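Local coordinates for trehalose synthase regulatory protein (Candida albicans, PDB 5HUS) that probably acts as a regulatory subunit of the trehalose synthase complex, its C-terminal domain having a trehalose-phosphatase-like fold of the HAD superfamily, at residues A[99-104]-A[110-115]; A[132-135]-A[139-142]; A[262-267]-A[287-292]. All coordinates share one frame; numbering follows the deposited sequence.

Contact 1: A[99-104]-A[110-115]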
loop_
_atom_site.group_PDB
_atom_site.type_symbol
_atom_site.label_atom_id
_atom_site.label_comp_id
_atom_site.label_asym_id
_atom_site.label_seq_id
_atom_site.Cartn_x
_atom_site.Cartn_y
_atom_site.Cartn_z
ATOM N N GLY A 99 2.486 -4.759 0.615
ATOM C CA GLY A 99 3.201 -5.226 -0.558
ATOM C C GLY A 99 3.900 -6.565 -0.422
ATOM O O GLY A 99 4.307 -7.148 -1.429
ATOM N N ASN A 100 4.042 -7.061 0.803
ATOM C CA ASN A 100 4.760 -8.321 1.017
ATOM C C ASN A 100 4.055 -9.524 0.392
ATOM O O ASN A 100 4.691 -10.521 0.060
ATOM C CB ASN A 100 4.969 -8.565 2.515
ATOM C CG ASN A 100 6.036 -7.671 3.090
ATOM O OD1 ASN A 100 7.234 -7.930 2.928
ATOM N ND2 ASN A 100 5.613 -6.597 3.753
ATOM N N PHE A 101 2.741 -9.422 0.230
ATOM C CA PHE A 101 1.944 -10.513 -0.333
ATOM C C PHE A 101 0.910 -9.985 -1.308
ATOM O O PHE A 101 0.303 -8.955 -1.065
ATOM C CB PHE A 101 1.247 -11.303 0.779
ATOM C CG PHE A 101 2.176 -11.739 1.876
ATOM C CD1 PHE A 101 2.980 -12.859 1.721
ATOM C CD2 PHE A 101 2.254 -11.018 3.059
ATOM C CE1 PHE A 101 3.848 -13.256 2.732
ATOM C CE2 PHE A 101 3.119 -11.405 4.073
ATOM C CZ PHE A 101 3.916 -12.529 3.910
ATOM N N VAL A 102 0.716 -10.700 -2.413
ATOM C CA VAL A 102 -0.197 -10.272 -3.465
ATOM C C VAL A 102 -1.137 -11.404 -3.845
ATOM O O VAL A 102 -0.687 -12.520 -4.121
ATOM C CB VAL A 102 0.553 -9.813 -4.741
ATOM C CG1 VAL A 102 -0.447 -9.521 -5.873
ATOM C CG2 VAL A 102 1.420 -8.590 -4.450
ATOM N N LYS A 103 -2.435 -11.118 -3.858
ATOM C CA LYS A 103 -3.399 -12.062 -4.408
ATOM C C LYS A 103 -4.024 -11.434 -5.653
ATOM O O LYS A 103 -4.878 -10.547 -5.571
ATOM C CB LYS A 103 -4.462 -12.454 -3.366
ATOM C CG LYS A 103 -5.531 -13.391 -3.908
ATOM C CD LYS A 103 -6.429 -13.935 -2.787
ATOM C CE LYS A 103 -5.683 -14.960 -1.945
ATOM N NZ LYS A 103 -6.572 -15.665 -0.965
ATOM N N LEU A 104 -3.545 -11.882 -6.810
ATOM C CA LEU A 104 -4.038 -11.411 -8.095
ATOM C C LEU A 104 -5.517 -11.721 -8.243
ATOM O O LEU A 104 -6.019 -12.677 -7.657
ATOM C CB LEU A 104 -3.249 -12.056 -9.233
ATOM C CG LEU A 104 -1.736 -11.830 -9.211
ATOM C CD1 LEU A 104 -1.049 -12.747 -10.212
ATOM C CD2 LEU A 104 -1.398 -10.376 -9.494
ATOM N N TRP A 110 -1.911 -16.713 -2.399
ATOM C CA TRP A 110 -1.084 -15.522 -2.301
ATOM C C TRP A 110 0.286 -15.756 -2.895
ATOM O O TRP A 110 0.881 -16.826 -2.731
ATOM C CB TRP A 110 -0.910 -15.076 -0.847
ATOM C CG TRP A 110 -2.154 -14.621 -0.172
ATOM C CD1 TRP A 110 -3.051 -15.397 0.505
ATOM C CD2 TRP A 110 -2.631 -13.273 -0.072
ATOM N NE1 TRP A 110 -4.067 -14.616 1.008
ATOM C CE2 TRP A 110 -3.830 -13.309 0.669
ATOM C CE3 TRP A 110 -2.161 -12.041 -0.541
ATOM C CZ2 TRP A 110 -4.567 -12.159 0.953
ATOM C CZ3 TRP A 110 -2.895 -10.898 -0.260
ATOM C CH2 TRP A 110 -4.088 -10.966 0.480
ATOM N N ILE A 111 0.780 -14.731 -3.570
ATOM C CA ILE A 111 2.168 -14.655 -3.982
ATOM C C ILE A 111 2.973 -13.997 -2.881
ATOM O O ILE A 111 2.595 -12.940 -2.379
ATOM C CB ILE A 111 2.335 -13.843 -5.267
ATOM C CG1 ILE A 111 1.626 -14.530 -6.432
ATOM C CG2 ILE A 111 3.821 -13.618 -5.563
ATOM C CD1 ILE A 111 1.471 -13.635 -7.641
ATOM N N SER A 112 4.076 -14.620 -2.497
ATOM C CA SER A 112 4.941 -14.028 -1.489
ATOM C C SER A 112 6.079 -13.265 -2.159
ATOM O O SER A 112 7.047 -13.853 -2.646
ATOM C CB SER A 112 5.488 -15.099 -0.545
ATOM O OG SER A 112 6.216 -14.507 0.519
ATOM N N LEU A 113 5.942 -11.945 -2.200
ATOM C CA LEU A 113 7.027 -11.087 -2.640
ATOM C C LEU A 113 8.110 -11.069 -1.566
ATOM O O LEU A 113 9.307 -11.016 -1.869
ATOM C CB LEU A 113 6.501 -9.681 -2.933
ATOM C CG LEU A 113 7.397 -8.687 -3.664
ATOM C CD1 LEU A 113 8.049 -9.306 -4.893
ATOM C CD2 LEU A 113 6.569 -7.465 -4.053
ATOM N N ALA A 114 7.679 -11.112 -0.304
ATOM C CA ALA A 114 8.589 -11.305 0.815
ATOM C C ALA A 114 9.293 -12.647 0.652
ATOM O O ALA A 114 8.675 -13.630 0.241
ATOM C CB ALA A 114 7.834 -11.248 2.143
ATOM N N ASP A 115 10.590 -12.675 0.943
ATOM C CA ASP A 115 11.350 -13.919 0.936
ATOM C C ASP A 115 11.241 -14.608 2.289
ATOM O O ASP A 115 11.557 -14.011 3.313
ATOM C CB ASP A 115 12.820 -13.651 0.606
ATOM C CG ASP A 115 13.624 -14.917 0.533
ATOM O OD1 ASP A 115 13.532 -15.605 -0.504
ATOM O OD2 ASP A 115 14.322 -15.236 1.520
#
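Lys103 lies over one face of the Trp110 indole, the two side chains crossing at about a right angle. Lys103 CE stands 3.5 Å from the centroid of the Trp110 five-membered ring, 16° off the normal, which identifies a CH-pi contact. The bend at chi3 (-73°) brings CE over this ring, while Lys103 CB touches the benzo part (3.7 Å to Trp110 CE3). Lys103 NZ and Trp110 NE1 are both donors; Asp83 serves each with one carboxylate oxygen and so fixes the pair. Phe101 CB meets Trp110 CE3 at 3.7 Å, and its ring reaches Ser112 OG obliquely (3.5 Å from Phe101 CE1), with Arg79 making a cation-pi contact. Lys103, Trp110, Phe101 and Ser112 belong to the antiparallel beta hairpin of strands 101-103 and 111-112, which ends the mixed central sheet at strand 111-112. Val102 and Ile111 form its hydrogen-bonded pair, with Ile111 N to Val102 O at 2.7 Å and Val102 N to Ile111 O at 2.9 Å. On their face, where helices 200-213 and 218-223 pack, Leu104 CD1 touches Ile111 CD1 (3.7 Å). Asn100 O accepts a hydrogen bond from Ala114 N at 3.1 Å, and a weak one from Leu113 N.

Contact 2: A[132-135]-A[139-142]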
loop_
_atom_site.group_PDB
_atom_site.type_symbol
_atom_site.label_atom_id
_atom_site.label_comp_id
_atom_site.label_asym_id
_atom_site.label_seq_id
_atom_site.Cartn_x
_atom_site.Cartn_y
_atom_site.Cartn_z
ATOM N N SER A 132 11.217 -5.682 23.771
ATOM C CA SER A 132 12.059 -5.154 24.845
ATOM C C SER A 132 11.823 -3.659 25.062
ATOM O O SER A 132 12.003 -3.150 26.169
ATOM C CB SER A 132 13.541 -5.411 24.554
ATOM O OG SER A 132 14.030 -4.545 23.544
ATOM N N LYS A 133 11.427 -2.958 24.004
ATOM C CA LYS A 133 11.060 -1.552 24.121
ATOM C C LYS A 133 9.726 -1.421 24.840
ATOM O O LYS A 133 9.531 -0.510 25.646
ATOM C CB LYS A 133 10.972 -0.884 22.748
ATOM C CG LYS A 133 12.236 -0.978 21.912
ATOM C CD LYS A 133 13.423 -0.329 22.604
ATOM C CE LYS A 133 14.656 -0.362 21.709
ATOM N NZ LYS A 133 15.852 0.208 22.391
ATOM N N VAL A 134 8.808 -2.331 24.529
ATOM C CA VAL A 134 7.485 -2.330 25.141
ATOM C C VAL A 134 7.599 -2.440 26.656
ATOM O O VAL A 134 6.908 -1.732 27.389
ATOM C CB VAL A 134 6.605 -3.478 24.595
ATOM C CG1 VAL A 134 5.323 -3.613 25.405
ATOM C CG2 VAL A 134 6.286 -3.250 23.118
ATOM N N GLU A 135 8.490 -3.313 27.119
ATOM C CA GLU A 135 8.701 -3.521 28.550
ATOM C C GLU A 135 9.103 -2.236 29.266
ATOM O O GLU A 135 8.667 -1.981 30.387
ATOM C CB GLU A 135 9.771 -4.590 28.785
ATOM C CG GLU A 135 9.498 -5.911 28.084
ATOM C CD GLU A 135 10.643 -6.901 28.222
ATOM O OE1 GLU A 135 11.811 -6.502 28.017
ATOM O OE2 GLU A 135 10.372 -8.078 28.544
ATOM N N GLY A 139 2.196 0.927 28.568
ATOM C CA GLY A 139 1.130 1.452 27.739
ATOM C C GLY A 139 1.367 1.172 26.264
ATOM O O GLY A 139 0.435 1.202 25.457
ATOM N N SER A 140 2.617 0.903 25.906
ATOM C CA SER A 140 2.937 0.608 24.514
ATOM C C SER A 140 2.741 -0.877 24.245
ATOM O O SER A 140 2.652 -1.674 25.178
ATOM C CB SER A 140 4.369 1.034 24.177
ATOM O OG SER A 140 5.328 0.214 24.819
ATOM N N PHE A 141 2.655 -1.249 22.971
ATOM C CA PHE A 141 2.526 -2.657 22.628
ATOM C C PHE A 141 3.091 -2.974 21.251
ATOM O O PHE A 141 3.312 -2.086 20.429
ATOM C CB PHE A 141 1.061 -3.117 22.716
ATOM C CG PHE A 141 0.062 -2.181 22.078
ATOM C CD1 PHE A 141 -0.501 -1.143 22.809
ATOM C CD2 PHE A 141 -0.363 -2.378 20.769
ATOM C CE1 PHE A 141 -1.437 -0.294 22.239
ATOM C CE2 PHE A 141 -1.308 -1.539 20.193
ATOM C CZ PHE A 141 -1.841 -0.489 20.928
ATOM N N CYS A 142 3.338 -4.260 21.030
ATOM C CA CYS A 142 3.934 -4.747 19.796
ATOM C C CYS A 142 2.911 -5.514 18.969
ATOM O O CYS A 142 2.221 -6.389 19.484
ATOM C CB CYS A 142 5.137 -5.644 20.107
ATOM S SG CYS A 142 5.844 -6.465 18.665
HETATM O O HOH W 1 4.096 -1.580 27.563
#
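Val134 lays its two methyl groups along the incoming chain. Val134 CG1 presses on Ser140 O at 3.3 Å, while Val134 CG2 lies against the backbone beyond, 3.7 Å from Phe141 C, and meets Cys142 CB at 4.0 Å. A chi1 of 170° turns the fork this way: CG1 is anti to the backbone N, and CG2 takes the place anti to the carbonyl carbon. Ser140 OG, standing between its own N and carbonyl carbon (chi1 70°), comes within 3.4 Å of Val134 CA. That hydroxyl is hydrogen-bonded to Leu137 O, in the turn joining the segments, which fixes its rotation. No direct hydrogen bond crosses; instead a water lies 2.8 Å from Val134 O and 2.8 Å from Ser140 O, bridging the two carbonyls. Further out, Phe151 of strand 149-152 touches Val134, Ser140 and Lys133, and Phe141, whose CB points away from the helix, stacks its ring on His152. Lys133 turns to the neighbouring helix, where Glu170 and His174 bind its NZ. Only 160 Å² is buried between the segments, in keeping with a tight helix-to-strand turn that leads from helix 116-136 into edge strand 141-144 of a four-stranded antiparallel sheet, consistent with the alpha/beta cap domain of trehalose-6-phosphate phosphatases.

Contact 3: A[262-267]-A[287-292]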
loop_
_atom_site.group_PDB
_atom_site.type_symbol
_atom_site.label_atom_id
_atom_site.label_comp_id
_atom_site.label_asym_id
_atom_site.label_seq_id
_atom_site.Cartn_x
_atom_site.Cartn_y
_atom_site.Cartn_z
ATOM N N TYR A 262 6.369 7.131 -7.782
ATOM C CA TYR A 262 6.568 5.994 -8.681
ATOM C C TYR A 262 5.519 5.945 -9.790
ATOM O O TYR A 262 5.855 5.788 -10.966
ATOM C CB TYR A 262 6.562 4.671 -7.900
ATOM C CG TYR A 262 6.661 3.449 -8.796
ATOM C CD1 TYR A 262 7.678 3.335 -9.740
ATOM C CD2 TYR A 262 5.739 2.416 -8.706
ATOM C CE1 TYR A 262 7.769 2.225 -10.569
ATOM C CE2 TYR A 262 5.822 1.301 -9.524
ATOM C CZ TYR A 262 6.839 1.211 -10.458
ATOM O OH TYR A 262 6.930 0.104 -11.273
ATOM N N VAL A 263 4.245 6.075 -9.421
ATOM C CA VAL A 263 3.182 6.028 -10.412
ATOM C C VAL A 263 3.283 7.229 -11.352
ATOM O O VAL A 263 3.047 7.094 -12.548
ATOM C CB VAL A 263 1.792 5.969 -9.744
ATOM C CG1 VAL A 263 0.689 6.106 -10.777
ATOM C CG2 VAL A 263 1.658 4.650 -8.994
ATOM N N ASN A 264 3.659 8.390 -10.817
ATOM C CA ASN A 264 3.883 9.574 -11.657
ATOM C C ASN A 264 4.961 9.322 -12.703
ATOM O O ASN A 264 4.832 9.735 -13.858
ATOM C CB ASN A 264 4.275 10.788 -10.810
ATOM C CG ASN A 264 3.091 11.408 -10.096
ATOM O OD1 ASN A 264 1.943 11.096 -10.395
ATOM N ND2 ASN A 264 3.369 12.299 -9.152
ATOM N N SER A 265 6.012 8.625 -12.290
ATOM C CA SER A 265 7.147 8.348 -13.163
ATOM C C SER A 265 6.808 7.334 -14.255
ATOM O O SER A 265 7.504 7.254 -15.262
ATOM C CB SER A 265 8.340 7.857 -12.340
ATOM O OG SER A 265 8.211 6.492 -11.971
ATOM N N LEU A 266 5.730 6.577 -14.066
ATOM C CA LEU A 266 5.323 5.567 -15.044
ATOM C C LEU A 266 4.784 6.169 -16.334
ATOM O O LEU A 266 4.542 5.451 -17.304
ATOM C CB LEU A 266 4.265 4.634 -14.443
ATOM C CG LEU A 266 4.774 3.646 -13.394
ATOM C CD1 LEU A 266 3.612 2.852 -12.799
ATOM C CD2 LEU A 266 5.814 2.712 -13.995
ATOM N N LYS A 267 4.596 7.484 -16.347
ATOM C CA LYS A 267 4.017 8.150 -17.508
ATOM C C LYS A 267 4.907 7.963 -18.743
ATOM O O LYS A 267 4.438 8.072 -19.872
ATOM C CB LYS A 267 3.791 9.639 -17.211
ATOM C CG LYS A 267 2.970 10.373 -18.263
ATOM C CD LYS A 267 1.867 11.248 -17.661
ATOM C CE LYS A 267 0.512 10.541 -17.699
ATOM N NZ LYS A 267 -0.660 11.467 -17.780
ATOM N N LYS A 287 2.847 18.750 2.284
ATOM C CA LYS A 287 3.313 18.645 0.905
ATOM C C LYS A 287 3.080 17.247 0.334
ATOM O O LYS A 287 3.179 16.251 1.051
ATOM C CB LYS A 287 4.798 19.009 0.823
ATOM C CG LYS A 287 5.085 20.468 1.135
ATOM C CD LYS A 287 4.519 21.375 0.052
ATOM C CE LYS A 287 4.616 22.838 0.449
ATOM N NZ LYS A 287 3.792 23.132 1.655
ATOM N N THR A 288 2.770 17.180 -0.958
ATOM C CA THR A 288 2.537 15.898 -1.617
ATOM C C THR A 288 2.917 15.918 -3.092
ATOM O O THR A 288 2.935 16.975 -3.729
ATOM C CB THR A 288 1.065 15.468 -1.508
ATOM O OG1 THR A 288 0.897 14.183 -2.119
ATOM C CG2 THR A 288 0.162 16.477 -2.209
ATOM N N ALA A 289 3.207 14.736 -3.631
ATOM C CA ALA A 289 3.505 14.586 -5.047
ATOM C C ALA A 289 2.270 14.142 -5.824
ATOM O O ALA A 289 2.306 14.053 -7.051
ATOM C CB ALA A 289 4.636 13.598 -5.252
ATOM N N ALA A 290 1.180 13.857 -5.111
ATOM C CA ALA A 290 -0.080 13.528 -5.771
ATOM C C ALA A 290 -0.542 14.715 -6.615
ATOM O O ALA A 290 -0.416 15.864 -6.200
ATOM C CB ALA A 290 -1.153 13.145 -4.753
ATOM N N THR A 291 -1.065 14.433 -7.801
ATOM C CA THR A 291 -1.550 15.501 -8.675
ATOM C C THR A 291 -2.888 16.049 -8.200
ATOM O O THR A 291 -3.106 17.265 -8.193
ATOM C CB THR A 291 -1.705 15.015 -10.127
ATOM O OG1 THR A 291 -0.484 14.411 -10.564
ATOM C CG2 THR A 291 -2.062 16.178 -11.051
ATOM N N TYR A 292 -3.778 15.147 -7.794
ATOM C CA TYR A 292 -5.150 15.508 -7.435
ATOM C C TYR A 292 -5.453 15.269 -5.962
ATOM O O TYR A 292 -4.779 14.478 -5.302
ATOM C CB TYR A 292 -6.142 14.709 -8.281
ATOM C CG TYR A 292 -6.094 14.994 -9.761
ATOM C CD1 TYR A 292 -6.929 15.948 -10.331
ATOM C CD2 TYR A 292 -5.232 14.294 -10.596
ATOM C CE1 TYR A 292 -6.895 16.207 -11.692
ATOM C CE2 TYR A 292 -5.190 14.545 -11.954
ATOM C CZ TYR A 292 -6.025 15.501 -12.498
ATOM O OH TYR A 292 -5.986 15.751 -13.856
#
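Helix 254-265 is the crossover helix of a beta-alpha-beta unit in the HAD-type core, linking the parallel neighbours 243-250 and 272-278; here its last turns meet the loop that leads into the next parallel strand, 292-294. The contact is small, with 89 Å² buried and the closest CA atoms, those of Asn264 and Ala290, 8.1 Å apart, and on the helix side Asn264 alone makes it. Asn264 points its CB toward the loop, and with chi1 at -77° its CG stands anti to the carbonyl carbon, sending the amide out from the helix. There Asn264 ND2 donates to Ala289 O at 2.9 Å, with an N-H...O angle of 141°. The acceptor lies almost exactly in the amide plane of Asn264, but the donor sits 38° out of the carbonyl plane, so this bond uses the oxygen from above and not through a lone pair. The side chain of Ala289 approaches only loosely: Ala289 CB is 4.3 Å from Asn264 ND2.

The other end of the amide is fixed from the sheet. Asn264 OD1 is hydrogen-bonded to Thr275 OG1 of strand 272-278, and the same hydroxyl takes the backbone N of Thr291. One threonine therefore ties both helix and loop to strand 272-278, and the amide is gripped at both its polar atoms. Asn264 OD1 also passes Thr291 OG1, but at 4.1 Å, too far for a hydrogen bond. On the loop side, Glu257, from the same helix, binds Thr288 OG1 with one carboxylate oxygen and Ala289 N with the other, helping to position the carbonyl that Asn264 reaches. The loop is further shaped by an ST turn, in which Thr288 OG1 accepts a hydrogen bond from Ala290 N at 3.0 Å.

How the contacts relate
The three contacts follow one another along the chain without touching. Contact 1 leads directly into contact 2: Asp115 N-caps helix 116-136, whose far end carries 132-135, so the 28 Å between their centres is largely the length of that helix, running from the core sheet to what is probably the cap. Contact 3 is across the chain's centre from both, 24 Å from contact 1 and 36 Å from contact 2, centre to centre. Helix 200-213 lies between contacts 1 and 3, whose nearest atoms are about 10 Å apart: Val208 packs on Val102, while Ile205 and Leu209 pack on Tyr262 and Leu266, respectively. Contacts 1 and 3 thus belong to the core, and contact 2 lies at the surface, probably in the cap.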